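Local coordinates for putative secreted cellulose binding protein (Streptomyces coelicolor, PDB 4OY7) that oxidatively cleaves the glycosidic bonds of cellulose with a copper cofactor, the chain here being the lytic polysaccharide monooxygenase domain of a longer secreted protein, at residues Trp158-Pro163 against Ala170-Gln175. Numbering follows the deposited sequence.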
# COMPACT_ATOMS: atom_id res chain seq x y z
N TRP A 158 -5.79 -4.54 12.69
CA TRP A 158 -7.25 -4.46 12.73
C TRP A 158 -7.88 -5.48 11.80
O TRP A 158 -7.19 -6.10 11.01
CB TRP A 158 -7.75 -3.06 12.39
CG TRP A 158 -7.54 -2.58 10.98
CD1 TRP A 158 -8.40 -2.74 9.92
CD2 TRP A 158 -6.42 -1.82 10.47
NE1 TRP A 158 -7.89 -2.13 8.79
CE2 TRP A 158 -6.69 -1.55 9.10
CE3 TRP A 158 -5.24 -1.32 11.05
CZ2 TRP A 158 -5.82 -0.82 8.30
CZ3 TRP A 158 -4.36 -0.58 10.26
CH2 TRP A 158 -4.67 -0.33 8.89
N ASP A 159 -9.19 -5.67 11.92
CA ASP A 159 -9.90 -6.61 11.05
C ASP A 159 -10.59 -5.85 9.92
O ASP A 159 -11.09 -4.75 10.14
CB ASP A 159 -10.98 -7.36 11.83
CG ASP A 159 -10.42 -8.26 12.91
OD1 ASP A 159 -9.40 -8.94 12.66
OD2 ASP A 159 -11.06 -8.34 13.99
N LEU A 160 -10.64 -6.46 8.73
CA LEU A 160 -11.40 -5.96 7.58
C LEU A 160 -12.35 -7.03 7.02
O LEU A 160 -11.89 -8.10 6.60
CB LEU A 160 -10.45 -5.51 6.47
CG LEU A 160 -11.05 -5.13 5.10
CD1 LEU A 160 -12.08 -4.01 5.23
CD2 LEU A 160 -9.91 -4.82 4.12
N ALA A 161 -13.66 -6.73 6.99
CA ALA A 161 -14.67 -7.62 6.40
C ALA A 161 -14.73 -7.34 4.92
O ALA A 161 -15.16 -6.26 4.52
CB ALA A 161 -16.03 -7.37 7.05
N LEU A 162 -14.23 -8.26 4.11
CA LEU A 162 -14.10 -8.02 2.67
C LEU A 162 -15.48 -8.16 2.03
O LEU A 162 -16.21 -9.10 2.33
CB LEU A 162 -13.13 -9.03 2.05
CG LEU A 162 -11.69 -8.95 2.57
CD1 LEU A 162 -10.94 -10.25 2.32
CD2 LEU A 162 -10.99 -7.76 1.91
N PRO A 163 -15.85 -7.24 1.14
CA PRO A 163 -17.14 -7.37 0.47
C PRO A 163 -17.31 -8.72 -0.24
O PRO A 163 -16.32 -9.30 -0.72
CB PRO A 163 -17.12 -6.24 -0.57
CG PRO A 163 -16.09 -5.30 -0.13
CD PRO A 163 -15.09 -6.07 0.66
N ALA A 170 -7.89 -6.83 -7.96
CA ALA A 170 -8.35 -5.57 -7.39
C ALA A 170 -7.14 -4.94 -6.70
O ALA A 170 -6.07 -5.51 -6.69
CB ALA A 170 -9.49 -5.84 -6.40
N LEU A 171 -7.32 -3.78 -6.11
CA LEU A 171 -6.26 -3.16 -5.32
C LEU A 171 -6.88 -2.52 -4.09
O LEU A 171 -7.98 -1.95 -4.14
CB LEU A 171 -5.54 -2.16 -6.19
CG LEU A 171 -4.41 -1.33 -5.60
CD1 LEU A 171 -3.54 -0.93 -6.79
CD2 LEU A 171 -4.96 -0.12 -4.87
N ILE A 172 -6.20 -2.63 -2.96
CA ILE A 172 -6.60 -1.93 -1.73
C ILE A 172 -5.64 -0.77 -1.53
O ILE A 172 -4.44 -0.98 -1.38
CB ILE A 172 -6.59 -2.87 -0.50
CG1 ILE A 172 -7.71 -3.91 -0.62
CG2 ILE A 172 -6.78 -2.10 0.80
CD1 ILE A 172 -7.56 -5.09 0.31
N PHE A 173 -6.20 0.43 -1.51
CA PHE A 173 -5.44 1.66 -1.29
C PHE A 173 -5.74 2.17 0.10
O PHE A 173 -6.92 2.19 0.52
CB PHE A 173 -5.85 2.75 -2.28
CG PHE A 173 -5.39 4.11 -1.89
CD1 PHE A 173 -4.03 4.46 -1.93
CD2 PHE A 173 -6.30 5.07 -1.47
CE1 PHE A 173 -3.62 5.72 -1.56
CE2 PHE A 173 -5.88 6.33 -1.08
CZ PHE A 173 -4.53 6.64 -1.09
N MET A 174 -4.69 2.53 0.84
CA MET A 174 -4.86 3.11 2.17
C MET A 174 -4.15 4.43 2.28
O MET A 174 -3.03 4.59 1.74
CB MET A 174 -4.36 2.18 3.27
CG MET A 174 -4.79 0.75 3.12
SD MET A 174 -4.36 -0.21 4.59
CE MET A 174 -4.58 -1.85 3.92
N GLN A 175 -4.82 5.37 2.92
CA GLN A 175 -4.23 6.66 3.25
C GLN A 175 -4.21 6.77 4.76
O GLN A 175 -5.24 6.66 5.44
CB GLN A 175 -4.99 7.82 2.61
CG GLN A 175 -4.23 9.13 2.64
CD GLN A 175 -4.93 10.23 1.87
OE1 GLN A 175 -5.75 9.96 0.99
NE2 GLN A 175 -4.57 11.49 2.17
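Trp-158 and Leu-160 on one strand face Met-174 and Ile-172 on another in an apolar, sheet-to-sheet contact inside the beta sandwich that forms the core of this AA10 domain. Strands 155-161 and 168-178 belong to different sheets, and all four side chains point from their own strand toward the other, meeting in the buried interior. The closest approach is a Met-aromatic contact: Met-174 SD lies 4.0 Å from Trp-158 CZ2. The sulfur sits at the rim of the indole, 5.3 Å from the centroid of the six-membered ring and 77° off its normal, so it comes in near the ring plane instead of over a face. With chi2 extended (-171°), the methionine chain carries SD across to the tryptophan edge. Two residues further along 155-161, and two back along 168-178, the packing is looser, with Leu-160 CD2 lying 4.5 Å from Ile-172 CD1. The polar edge of the indole is also satisfied within this interior: NE1 is hydrogen-bonded to Gln-138 OE1, and the same amide uses its NE2 on Asp-159 O, tying ring and backbone to strand 134-141. Val-102 of strand 99-105 packs against both Trp-158 and Leu-160, Phe-114 meets the indole ring, and Ile-172 packs on Val-116 and Leu-118, farther along strand 112-119.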